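Local coordinates for protein methylxanthine N1-demethylase NdmA (Pseudomonas putida, PDB 6ICN) that removes the N1-methyl group of caffeine and related methylxanthines as a Rieske-type non-heme iron oxygenase, turning caffeine into theobromine and formaldehyde, at residues 184-189 against 266-271; 178-183 against 333-338; 138-143 against 279-284. One frame throughout, in Å; residues are numbered along the deposited sequence.

The three contacts line up from the Rieske side of the chain to the helices over the catalytic sheet. Interactions 1 and 2 share helix 179-186 and lie about 10 Å apart between centres; Glu184 and Arg336 join them by a salt bridge. Interactions 1 and 3, with centres about 13 Å apart, use the adjacent strands 263-274 and 277-286 of one antiparallel sheet, whereas the centres of 2 and 3 are about 19 Å apart. Along the chain interaction 1 is nested inside the loops closed by both others, which themselves cross. The same sheet thus meets the Rieske domain through interaction 3 and the caffeine pocket through interaction 1, while interaction 2 joins helix 179-186 to helix 330-348.

Interaction 1 of 3, residues 184-189 against 266-271; sequences ENFTDF and LFNVSC. With CFF (caffeine), chain F.
Asn268 ND2 is hydrogen-bonded to the hydroxyl of Tyr173, which holds the polar end of this side chain while its methylene and amide lie against Phe186. The evidence for a CH-pi contact is direct: Asn268 CB stands 4.0 Å from the centroid of the Phe186 ring and only 28° off its normal. The amide runs nearly level with the ring, their planes 16° apart, and Asn268 CG comes within 3.8 Å of Phe186 CE2. The opposite face of the ring receives the substrate, with caffeine C10 centred 3.5 Å above the Phe186 plane. This carbon is the methyl on N1, the group the enzyme removes. It is also approached from the backbone, where Phe186 O lies 3.1 Å from caffeine C10. At the ring edge, Phe186 CZ meets Leu266 CB at 4.3 Å, and from there Leu266 CD1 reaches to 3.4 Å from caffeine C4. Phe186 can stand between amide and methyl because its CG is anti to the backbone N (chi1 -163°), which swings the ring from the end of helix 179-186 toward strand 263-274. These elements belong to the helix-grip fold of Rieske oxygenase catalytic domains, in which an antiparallel sheet and helices enclose the substrate. Cutting Phe186 back to an alanine is likely to leave the N1-methyl without the ring beneath it and open a gap beside Asn268 CB, so that caffeine could shift in the pocket. Next to Phe186, Asn185 ND2 is hydrogen-bonded to OD1 of Asp307, a ligand of the bound cobalt, and to Tyr101 OH of the second subunit. Asp188 OD2 bonds His102 NE2 of that subunit, consistent with the bridge from cluster to catalytic metal known in Rieske oxygenases.

Interaction 2 of 3, residues 178-183 against 333-338; sequences TAERRW and IQYRKW
The indole of Trp183 and the phenol of Tyr335 lie face on face in an offset stack, their planes only 3° apart and the centroids of the two six-membered rings 3.6 Å apart. Tyr335 CE1 sits 3.4 Å above the Trp183 plane, near the CD2-CE2 bond shared by the two indole rings. Nearer the CB of the tyrosine, Trp183 CZ3 approaches Tyr335 CG to 3.3 Å, so the outer part of the indole covers the root of the phenol. The phenol runs across the indole toward its attachment, where Tyr335 OH is 3.5 Å from Trp183 CB, and there the hydroxyl finds its polar partner in Pro248 O. Both rings leave their helices with CG anti to the backbone N (chi1 -170° for Trp183), which sends each toward the opposing helix. This matters because the axes of 179-183 and 333-338 approach no closer than 11.4 Å, at 150° between their directions; the helices run roughly antiparallel, and the aromatic pair fills the distance between them.

Beside the stack, Arg181 NH1 and Arg336 NH2 are 4.1 Å apart with steeply inclined guanidinium planes. Glu323 probably offsets the two like charges, its OE1 forming a salt bridge with Arg181 NH1 and its OE2 another with Arg336 NH2, while Arg336 NE also pairs with Glu184. The first turn of the short helix is closed by an N-cap, in which Arg181 N donates to Thr178 OG1 at 3.2 Å.

In the fold, helix 179-186 lies between helix 330-348, which supplies Tyr335, and the catalytic sheet, where Ala179 and Arg182 rest on Ser270 of strand 263-274 and Arg182 also touches Asn280 of strand 277-286.

Interaction 3 of 3, residues 138-143 against 279-284; sequences YGLIWI and KNFLIF
Ile283 pushes its CD1 methyl into the turn ahead of strand 140-144, where it lies 3.5 Å from Tyr138 O and 4.0 Å from Tyr138 CB. The same methyl meets Leu140 tip to tip, with Leu140 CG 4.1 Å from Ile283 CD1. Its reach comes from a chain extended beyond CB (chi2 178°). One residue pair further along, Leu140 and Phe281 lie alongside one another, pointing opposite ways: Leu140 CD2 comes to 3.8 Å from Phe281 CD2, and Leu140 CD1 to 4.1 Å from Phe281 CB. No hydrogen bond crosses between the segments, and the nearest CA pair, Tyr138 and Ile283, is 8.5 Å apart, so side chains and one carbonyl make the whole contact.

The two strands belong to different antiparallel sheets. Strand 140-144 is part of the Rieske domain and strand 277-286 of the helix-grip catalytic domain, which makes this a buried interdomain seam within one chain. Alternation along strand 277-286 puts Phe281 and Ile283 on the Rieske side, whereas Leu282 points away and packs on Asn300 and Phe304, two residues of the caffeine pocket.

The turn itself is shaped by Gly139, whose positive phi of 88° would press any CB onto the carbonyl oxygen of Tyr138, the same oxygen that Ile283 CD1 meets, and so calls for glycine; its backbone N is hydrogen-bonded to Glu136 OE1. Tyr138 is fixed further out, its OH hydrogen-bonded to Pro155 O and its ring edge-to-face with Phe157, a residue that also touches Ile283. Leu140 is backed by Thr40 of strand 35-40, and Lys279 NZ ties the same domains together through a salt bridge to Glu43.

Interaction 1 of 3, residues 184-189 against 266-271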
loop_
_atom_site.group_PDB
_atom_site.type_symbol
_atom_site.label_atom_id
_atom_site.label_comp_id
_atom_site.label_asym_id
_atom_site.label_seq_id
_atom_site.Cartn_x
_atom_site.Cartn_y
_atom_site.Cartn_z
ATOM N N GLU A 184 -23.794 0.637 -27.148
ATOM C CA GLU A 184 -23.565 -0.314 -28.229
ATOM C C GLU A 184 -23.115 -1.667 -27.692
ATOM O O GLU A 184 -23.517 -2.713 -28.217
ATOM C CB GLU A 184 -22.547 0.262 -29.218
ATOM C CG GLU A 184 -23.050 1.536 -29.863
ATOM C CD GLU A 184 -22.186 2.011 -31.000
ATOM O OE1 GLU A 184 -21.410 1.187 -31.531
ATOM O OE2 GLU A 184 -22.261 3.213 -31.338
ATOM N N ASN A 185 -22.313 -1.679 -26.621
ATOM C CA ASN A 185 -21.926 -2.951 -26.015
ATOM C C ASN A 185 -23.140 -3.710 -25.479
ATOM O O ASN A 185 -23.228 -4.934 -25.618
ATOM C CB ASN A 185 -20.900 -2.692 -24.903
ATOM C CG ASN A 185 -20.583 -3.939 -24.091
ATOM O OD1 ASN A 185 -21.003 -4.052 -22.943
ATOM N ND2 ASN A 185 -19.869 -4.892 -24.690
ATOM N N PHE A 186 -24.107 -2.999 -24.901
ATOM C CA PHE A 186 -25.238 -3.683 -24.286
ATOM C C PHE A 186 -26.148 -4.332 -25.323
ATOM O O PHE A 186 -26.710 -5.401 -25.062
ATOM C CB PHE A 186 -26.028 -2.700 -23.420
ATOM C CG PHE A 186 -26.946 -3.367 -22.444
ATOM C CD1 PHE A 186 -28.231 -3.730 -22.824
ATOM C CD2 PHE A 186 -26.523 -3.648 -21.150
ATOM C CE1 PHE A 186 -29.088 -4.364 -21.929
ATOM C CE2 PHE A 186 -27.374 -4.289 -20.251
ATOM C CZ PHE A 186 -28.654 -4.637 -20.639
ATOM N N THR A 187 -26.296 -3.712 -26.493
ATOM C CA THR A 187 -27.236 -4.165 -27.514
ATOM C C THR A 187 -26.563 -4.947 -28.630
ATOM O O THR A 187 -27.188 -5.195 -29.662
ATOM C CB THR A 187 -27.974 -2.967 -28.125
ATOM O OG1 THR A 187 -27.029 -2.073 -28.714
ATOM C CG2 THR A 187 -28.810 -2.205 -27.070
ATOM N N ASP A 188 -25.295 -5.307 -28.463
ATOM C CA ASP A 188 -24.516 -5.927 -29.526
ATOM C C ASP A 188 -24.737 -7.432 -29.511
ATOM O O ASP A 188 -24.352 -8.107 -28.551
ATOM C CB ASP A 188 -23.045 -5.586 -29.325
ATOM C CG ASP A 188 -22.159 -6.126 -30.416
ATOM O OD1 ASP A 188 -22.069 -7.359 -30.545
ATOM O OD2 ASP A 188 -21.520 -5.298 -31.106
ATOM N N PHE A 189 -25.344 -7.958 -30.587
ATOM C CA PHE A 189 -25.643 -9.381 -30.697
ATOM C C PHE A 189 -24.408 -10.229 -31.021
ATOM O O PHE A 189 -24.390 -11.420 -30.707
ATOM C CB PHE A 189 -26.707 -9.629 -31.784
ATOM C CG PHE A 189 -27.999 -8.837 -31.619
ATOM C CD1 PHE A 189 -28.391 -8.320 -30.391
ATOM C CD2 PHE A 189 -28.838 -8.634 -32.720
ATOM C CE1 PHE A 189 -29.595 -7.597 -30.271
ATOM C CE2 PHE A 189 -30.036 -7.920 -32.607
ATOM C CZ PHE A 189 -30.413 -7.403 -31.383
ATOM N N LEU A 266 -34.133 -6.267 -17.612
ATOM C CA LEU A 266 -32.884 -5.560 -17.346
ATOM C C LEU A 266 -33.035 -4.115 -17.790
ATOM O O LEU A 266 -33.386 -3.845 -18.946
ATOM C CB LEU A 266 -31.704 -6.202 -18.074
ATOM C CG LEU A 266 -31.466 -7.676 -17.769
ATOM C CD1 LEU A 266 -30.591 -8.274 -18.858
ATOM C CD2 LEU A 266 -30.804 -7.837 -16.398
ATOM N N PHE A 267 -32.772 -3.184 -16.882
ATOM C CA PHE A 267 -32.835 -1.763 -17.194
ATOM C C PHE A 267 -31.443 -1.201 -16.964
ATOM O O PHE A 267 -30.956 -1.159 -15.825
ATOM C CB PHE A 267 -33.886 -1.058 -16.336
ATOM C CG PHE A 267 -33.962 0.426 -16.546
ATOM C CD1 PHE A 267 -34.627 0.963 -17.649
ATOM C CD2 PHE A 267 -33.385 1.298 -15.633
ATOM C CE1 PHE A 267 -34.714 2.328 -17.821
ATOM C CE2 PHE A 267 -33.462 2.687 -15.800
ATOM C CZ PHE A 267 -34.129 3.204 -16.897
ATOM N N ASN A 268 -30.783 -0.809 -18.045
ATOM C CA ASN A 268 -29.408 -0.332 -17.964
ATOM C C ASN A 268 -29.335 1.080 -18.520
ATOM O O ASN A 268 -29.841 1.345 -19.616
ATOM C CB ASN A 268 -28.459 -1.272 -18.726
ATOM C CG ASN A 268 -26.990 -1.004 -18.394
ATOM O OD1 ASN A 268 -26.329 -0.245 -19.106
ATOM N ND2 ASN A 268 -26.482 -1.605 -17.290
ATOM N N VAL A 269 -28.726 1.993 -17.765
ATOM C CA VAL A 269 -28.569 3.371 -18.232
ATOM C C VAL A 269 -27.211 3.918 -17.784
ATOM O O VAL A 269 -26.738 3.633 -16.676
ATOM C CB VAL A 269 -29.751 4.250 -17.753
ATOM C CG1 VAL A 269 -29.898 4.215 -16.204
ATOM C CG2 VAL A 269 -29.635 5.684 -18.287
ATOM N N SER A 270 -26.575 4.696 -18.658
ATOM C CA SER A 270 -25.251 5.257 -18.411
ATOM C C SER A 270 -25.364 6.749 -18.123
ATOM O O SER A 270 -25.992 7.485 -18.894
ATOM C CB SER A 270 -24.309 5.055 -19.610
ATOM O OG SER A 270 -24.165 3.695 -19.975
ATOM N N CYS A 271 -24.745 7.192 -17.035
ATOM C CA CYS A 271 -24.510 8.617 -16.816
ATOM C C CYS A 271 -23.241 9.043 -17.547
ATOM O O CYS A 271 -22.150 8.535 -17.231
ATOM C CB CYS A 271 -24.377 8.933 -15.338
ATOM S SG CYS A 271 -24.028 10.685 -14.947
HETATM N N1 CFF F . -26.706 -7.928 -21.382
HETATM C C2 CFF F . -27.547 -8.954 -21.732
HETATM C C10 CFF F . -26.234 -7.005 -22.398
HETATM C C6 CFF F . -26.312 -7.772 -20.115
HETATM N N3 CFF F . -27.990 -9.822 -20.788
HETATM O O11 CFF F . -27.893 -9.086 -22.867
HETATM C C12 CFF F . -28.884 -10.919 -21.150
HETATM C C4 CFF F . -27.591 -9.668 -19.504
HETATM C C5 CFF F . -26.770 -8.657 -19.157
HETATM N N9 CFF F . -27.872 -10.370 -18.392
HETATM O O13 CFF F . -25.575 -6.873 -19.813
HETATM N N7 CFF F . -26.556 -8.734 -17.830
HETATM C C8 CFF F . -27.234 -9.789 -17.363
HETATM C C14 CFF F . -25.808 -7.999 -16.825
#

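Interaction 2 of 3, residues 178-183 against 333-338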
loop_
_atom_site.group_PDB
_atom_site.type_symbol
_atom_site.label_atom_id
_atom_site.label_comp_id
_atom_site.label_asym_id
_atom_site.label_seq_id
_atom_site.Cartn_x
_atom_site.Cartn_y
_atom_site.Cartn_z
ATOM N N THR A 178 -17.196 5.655 -22.916
ATOM C CA THR A 178 -18.281 6.605 -23.119
ATOM C C THR A 178 -19.648 5.928 -23.072
ATOM O O THR A 178 -19.794 4.711 -23.233
ATOM C CB THR A 178 -18.123 7.312 -24.459
ATOM O OG1 THR A 178 -18.244 6.346 -25.521
ATOM C CG2 THR A 178 -16.781 8.027 -24.526
ATOM N N ALA A 179 -20.680 6.760 -22.879
ATOM C CA ALA A 179 -22.038 6.234 -22.817
ATOM C C ALA A 179 -22.467 5.639 -24.155
ATOM O O ALA A 179 -23.167 4.629 -24.182
ATOM C CB ALA A 179 -23.004 7.331 -22.374
ATOM N N GLU A 180 -22.037 6.237 -25.268
ATOM C CA GLU A 180 -22.322 5.659 -26.582
ATOM C C GLU A 180 -21.699 4.268 -26.737
ATOM O O GLU A 180 -22.359 3.331 -27.203
ATOM C CB GLU A 180 -21.821 6.605 -27.684
ATOM C CG GLU A 180 -22.536 7.965 -27.736
ATOM C CD GLU A 180 -21.933 9.043 -26.799
ATOM O OE1 GLU A 180 -20.988 8.759 -26.000
ATOM O OE2 GLU A 180 -22.404 10.209 -26.866
ATOM N N ARG A 181 -20.423 4.106 -26.350
ATOM C CA ARG A 181 -19.813 2.786 -26.485
ATOM C C ARG A 181 -20.458 1.783 -25.535
ATOM O O ARG A 181 -20.589 0.600 -25.870
ATOM C CB ARG A 181 -18.296 2.884 -26.257
ATOM C CG ARG A 181 -17.596 3.714 -27.347
ATOM C CD ARG A 181 -16.479 2.919 -27.905
ATOM N NE ARG A 181 -15.508 3.643 -28.719
ATOM C CZ ARG A 181 -15.267 3.351 -29.999
ATOM N NH1 ARG A 181 -15.980 2.411 -30.606
ATOM N NH2 ARG A 181 -14.316 3.996 -30.659
ATOM N N ARG A 182 -20.895 2.242 -24.352
ATOM C CA ARG A 182 -21.568 1.345 -23.422
ATOM C C ARG A 182 -22.906 0.883 -23.982
ATOM O O ARG A 182 -23.242 -0.305 -23.904
ATOM C CB ARG A 182 -21.746 2.043 -22.066
ATOM C CG ARG A 182 -21.842 1.066 -20.894
ATOM C CD ARG A 182 -23.264 0.556 -20.690
ATOM N NE ARG A 182 -23.245 -0.660 -19.870
ATOM C CZ ARG A 182 -22.986 -1.880 -20.334
ATOM N NH1 ARG A 182 -22.740 -2.062 -21.640
ATOM N NH2 ARG A 182 -22.972 -2.927 -19.502
ATOM N N TRP A 183 -23.675 1.810 -24.562
ATOM C CA TRP A 183 -24.956 1.456 -25.164
ATOM C C TRP A 183 -24.761 0.405 -26.253
ATOM O O TRP A 183 -25.446 -0.628 -26.278
ATOM C CB TRP A 183 -25.623 2.714 -25.733
ATOM C CG TRP A 183 -27.075 2.526 -26.168
ATOM C CD1 TRP A 183 -28.186 2.893 -25.460
ATOM C CD2 TRP A 183 -27.558 1.954 -27.405
ATOM N NE1 TRP A 183 -29.334 2.578 -26.173
ATOM C CE2 TRP A 183 -28.972 2.011 -27.369
ATOM C CE3 TRP A 183 -26.935 1.425 -28.538
ATOM C CZ2 TRP A 183 -29.775 1.522 -28.408
ATOM C CZ3 TRP A 183 -27.737 0.942 -29.586
ATOM C CH2 TRP A 183 -29.143 1.000 -29.510
ATOM N N ILE A 333 -25.330 0.618 -36.217
ATOM C CA ILE A 333 -25.390 1.554 -37.334
ATOM C C ILE A 333 -26.586 2.482 -37.184
ATOM O O ILE A 333 -26.464 3.702 -37.337
ATOM C CB ILE A 333 -25.451 0.787 -38.667
ATOM C CG1 ILE A 333 -24.160 -0.003 -38.893
ATOM C CG2 ILE A 333 -25.667 1.753 -39.816
ATOM C CD1 ILE A 333 -24.309 -1.088 -39.970
ATOM N N GLN A 334 -27.746 1.911 -36.858
ATOM C CA GLN A 334 -28.966 2.705 -36.753
ATOM C C GLN A 334 -28.910 3.636 -35.548
ATOM O O GLN A 334 -29.383 4.776 -35.615
ATOM C CB GLN A 334 -30.176 1.779 -36.688
ATOM C CG GLN A 334 -30.402 0.973 -37.990
ATOM C CD GLN A 334 -30.467 1.865 -39.229
ATOM O OE1 GLN A 334 -31.158 2.885 -39.240
ATOM N NE2 GLN A 334 -29.724 1.490 -40.273
ATOM N N TYR A 335 -28.321 3.164 -34.441
ATOM C CA TYR A 335 -28.098 4.015 -33.275
ATOM C C TYR A 335 -27.254 5.232 -33.631
ATOM O O TYR A 335 -27.620 6.367 -33.319
ATOM C CB TYR A 335 -27.420 3.190 -32.177
ATOM C CG TYR A 335 -27.113 3.928 -30.887
ATOM C CD1 TYR A 335 -28.135 4.357 -30.052
ATOM C CD2 TYR A 335 -25.796 4.132 -30.478
ATOM C CE1 TYR A 335 -27.859 5.000 -28.848
ATOM C CE2 TYR A 335 -25.505 4.768 -29.278
ATOM C CZ TYR A 335 -26.534 5.196 -28.473
ATOM O OH TYR A 335 -26.245 5.833 -27.287
ATOM N N ARG A 336 -26.096 5.011 -34.275
ATOM C CA ARG A 336 -25.223 6.115 -34.637
ATOM C C ARG A 336 -25.923 7.092 -35.576
ATOM O O ARG A 336 -25.744 8.308 -35.459
ATOM C CB ARG A 336 -23.947 5.567 -35.271
ATOM C CG ARG A 336 -23.079 4.784 -34.277
ATOM C CD ARG A 336 -21.867 4.136 -34.956
ATOM N NE ARG A 336 -21.045 3.462 -33.949
ATOM C CZ ARG A 336 -19.782 3.070 -34.119
ATOM N NH1 ARG A 336 -19.145 3.270 -35.273
ATOM N NH2 ARG A 336 -19.158 2.462 -33.118
ATOM N N LYS A 337 -26.734 6.563 -36.497
ATOM C CA LYS A 337 -27.476 7.401 -37.434
ATOM C C LYS A 337 -28.460 8.312 -36.706
ATOM O O LYS A 337 -28.527 9.520 -36.982
ATOM C CB LYS A 337 -28.215 6.514 -38.436
ATOM C CG LYS A 337 -29.057 7.295 -39.454
ATOM C CD LYS A 337 -29.669 6.337 -40.454
ATOM C CE LYS A 337 -30.649 7.064 -41.364
ATOM N NZ LYS A 337 -31.196 6.127 -42.381
ATOM N N TRP A 338 -29.224 7.749 -35.760
ATOM C CA TRP A 338 -30.181 8.572 -35.022
ATOM C C TRP A 338 -29.469 9.614 -34.164
ATOM O O TRP A 338 -29.879 10.778 -34.125
ATOM C CB TRP A 338 -31.094 7.696 -34.166
ATOM C CG TRP A 338 -32.377 8.390 -33.733
ATOM C CD1 TRP A 338 -32.740 9.686 -33.954
ATOM C CD2 TRP A 338 -33.449 7.790 -33.009
ATOM N NE1 TRP A 338 -33.995 9.932 -33.419
ATOM C CE2 TRP A 338 -34.452 8.778 -32.839
ATOM C CE3 TRP A 338 -33.674 6.505 -32.510
ATOM C CZ2 TRP A 338 -35.639 8.519 -32.157
ATOM C CZ3 TRP A 338 -34.850 6.238 -31.845
ATOM C CH2 TRP A 338 -35.828 7.251 -31.670
#

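Interaction 3 of 3, residues 138-143 against 279-284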
loop_
_atom_site.group_PDB
_atom_site.type_symbol
_atom_site.label_atom_id
_atom_site.label_comp_id
_atom_site.label_asym_id
_atom_site.label_seq_id
_atom_site.Cartn_x
_atom_site.Cartn_y
_atom_site.Cartn_z
ATOM N N TYR A 138 -37.794 5.409 -10.216
ATOM C CA TYR A 138 -37.261 4.043 -10.194
ATOM C C TYR A 138 -36.163 3.855 -9.166
ATOM O O TYR A 138 -35.420 2.872 -9.241
ATOM C CB TYR A 138 -36.711 3.602 -11.559
ATOM C CG TYR A 138 -37.572 3.976 -12.734
ATOM C CD1 TYR A 138 -38.938 3.710 -12.735
ATOM C CD2 TYR A 138 -37.015 4.602 -13.843
ATOM C CE1 TYR A 138 -39.731 4.042 -13.828
ATOM C CE2 TYR A 138 -37.803 4.938 -14.940
ATOM C CZ TYR A 138 -39.156 4.665 -14.913
ATOM O OH TYR A 138 -39.947 4.986 -15.989
ATOM N N GLY A 139 -36.032 4.756 -8.188
ATOM C CA GLY A 139 -34.947 4.617 -7.234
ATOM C C GLY A 139 -33.652 5.275 -7.666
ATOM O O GLY A 139 -32.622 5.112 -6.986
ATOM N N LEU A 140 -33.663 5.983 -8.785
ATOM C CA LEU A 140 -32.535 6.794 -9.217
ATOM C C LEU A 140 -32.919 8.266 -9.170
ATOM O O LEU A 140 -34.099 8.629 -9.221
ATOM C CB LEU A 140 -32.095 6.425 -10.643
ATOM C CG LEU A 140 -31.857 4.939 -10.969
ATOM C CD1 LEU A 140 -31.409 4.736 -12.422
ATOM C CD2 LEU A 140 -30.873 4.297 -10.012
ATOM N N ILE A 141 -31.900 9.112 -9.122
ATOM C CA ILE A 141 -32.056 10.563 -9.201
ATOM C C ILE A 141 -31.630 10.993 -10.595
ATOM O O ILE A 141 -30.512 10.667 -11.034
ATOM C CB ILE A 141 -31.213 11.284 -8.133
ATOM C CG1 ILE A 141 -31.615 10.840 -6.730
ATOM C CG2 ILE A 141 -31.315 12.799 -8.305
ATOM C CD1 ILE A 141 -33.038 11.137 -6.405
ATOM N N TRP A 142 -32.513 11.728 -11.289
ATOM C CA TRP A 142 -32.311 12.134 -12.675
ATOM C C TRP A 142 -32.192 13.649 -12.776
ATOM O O TRP A 142 -32.911 14.381 -12.092
ATOM C CB TRP A 142 -33.487 11.683 -13.545
ATOM C CG TRP A 142 -33.784 10.232 -13.494
ATOM C CD1 TRP A 142 -34.468 9.556 -12.511
ATOM C CD2 TRP A 142 -33.433 9.261 -14.483
ATOM N NE1 TRP A 142 -34.549 8.218 -12.837
ATOM C CE2 TRP A 142 -33.908 8.012 -14.031
ATOM C CE3 TRP A 142 -32.716 9.318 -15.692
ATOM C CZ2 TRP A 142 -33.742 6.836 -14.764
ATOM C CZ3 TRP A 142 -32.553 8.158 -16.415
ATOM C CH2 TRP A 142 -33.058 6.930 -15.949
ATOM N N ILE A 143 -31.288 14.129 -13.632
ATOM C CA ILE A 143 -31.077 15.558 -13.838
ATOM C C ILE A 143 -31.140 15.881 -15.328
ATOM O O ILE A 143 -30.570 15.161 -16.153
ATOM C CB ILE A 143 -29.731 16.032 -13.246
ATOM C CG1 ILE A 143 -29.772 15.938 -11.719
ATOM C CG2 ILE A 143 -29.426 17.477 -13.667
ATOM C CD1 ILE A 143 -28.420 16.274 -11.080
ATOM N N LYS A 279 -20.762 6.477 -15.352
ATOM C CA LYS A 279 -21.285 5.858 -14.144
ATOM C C LYS A 279 -22.551 5.130 -14.563
ATOM O O LYS A 279 -23.510 5.759 -15.039
ATOM C CB LYS A 279 -21.560 6.916 -13.071
ATOM C CG LYS A 279 -22.183 6.375 -11.797
ATOM C CD LYS A 279 -22.505 7.549 -10.863
ATOM C CE LYS A 279 -23.015 7.028 -9.522
ATOM N NZ LYS A 279 -23.257 8.164 -8.552
ATOM N N ASN A 280 -22.540 3.807 -14.449
ATOM C CA ASN A 280 -23.571 2.977 -15.048
ATOM C C ASN A 280 -24.495 2.393 -13.989
ATOM O O ASN A 280 -24.061 2.043 -12.889
ATOM C CB ASN A 280 -22.934 1.876 -15.891
ATOM C CG ASN A 280 -22.045 2.461 -16.973
ATOM O OD1 ASN A 280 -22.546 3.011 -17.960
ATOM N ND2 ASN A 280 -20.728 2.407 -16.769
ATOM N N PHE A 281 -25.777 2.288 -14.332
ATOM C CA PHE A 281 -26.801 1.782 -13.430
ATOM C C PHE A 281 -27.483 0.575 -14.058
ATOM O O PHE A 281 -27.831 0.600 -15.246
ATOM C CB PHE A 281 -27.842 2.876 -13.122
ATOM C CG PHE A 281 -27.251 4.132 -12.523
ATOM C CD1 PHE A 281 -26.707 5.127 -13.342
ATOM C CD2 PHE A 281 -27.229 4.321 -11.140
ATOM C CE1 PHE A 281 -26.159 6.291 -12.794
ATOM C CE2 PHE A 281 -26.671 5.485 -10.580
ATOM C CZ PHE A 281 -26.134 6.465 -11.399
ATOM N N LEU A 282 -27.670 -0.479 -13.263
ATOM C CA LEU A 282 -28.486 -1.625 -13.643
ATOM C C LEU A 282 -29.563 -1.837 -12.591
ATOM O O LEU A 282 -29.266 -1.933 -11.389
ATOM C CB LEU A 282 -27.659 -2.915 -13.786
ATOM C CG LEU A 282 -28.524 -4.150 -14.124
ATOM C CD1 LEU A 282 -29.068 -4.036 -15.552
ATOM C CD2 LEU A 282 -27.755 -5.464 -13.938
ATOM N N ILE A 283 -30.809 -1.878 -13.040
ATOM C CA ILE A 283 -31.936 -2.317 -12.229
ATOM C C ILE A 283 -32.487 -3.564 -12.898
ATOM O O ILE A 283 -32.655 -3.580 -14.124
ATOM C CB ILE A 283 -33.025 -1.233 -12.139
ATOM C CG1 ILE A 283 -32.432 0.100 -11.697
ATOM C CG2 ILE A 283 -34.132 -1.660 -11.172
ATOM C CD1 ILE A 283 -33.443 1.226 -11.641
ATOM N N PHE A 284 -32.767 -4.609 -12.122
ATOM C CA PHE A 284 -33.328 -5.798 -12.748
ATOM C C PHE A 284 -34.530 -6.285 -11.958
ATOM O O PHE A 284 -34.593 -6.147 -10.730
ATOM C CB PHE A 284 -32.285 -6.936 -12.948
ATOM C CG PHE A 284 -31.770 -7.541 -11.677
ATOM C CD1 PHE A 284 -30.678 -6.993 -11.027
ATOM C CD2 PHE A 284 -32.367 -8.672 -11.145
ATOM C CE1 PHE A 284 -30.194 -7.566 -9.863
ATOM C CE2 PHE A 284 -31.902 -9.241 -9.963
ATOM C CZ PHE A 284 -30.815 -8.685 -9.322
#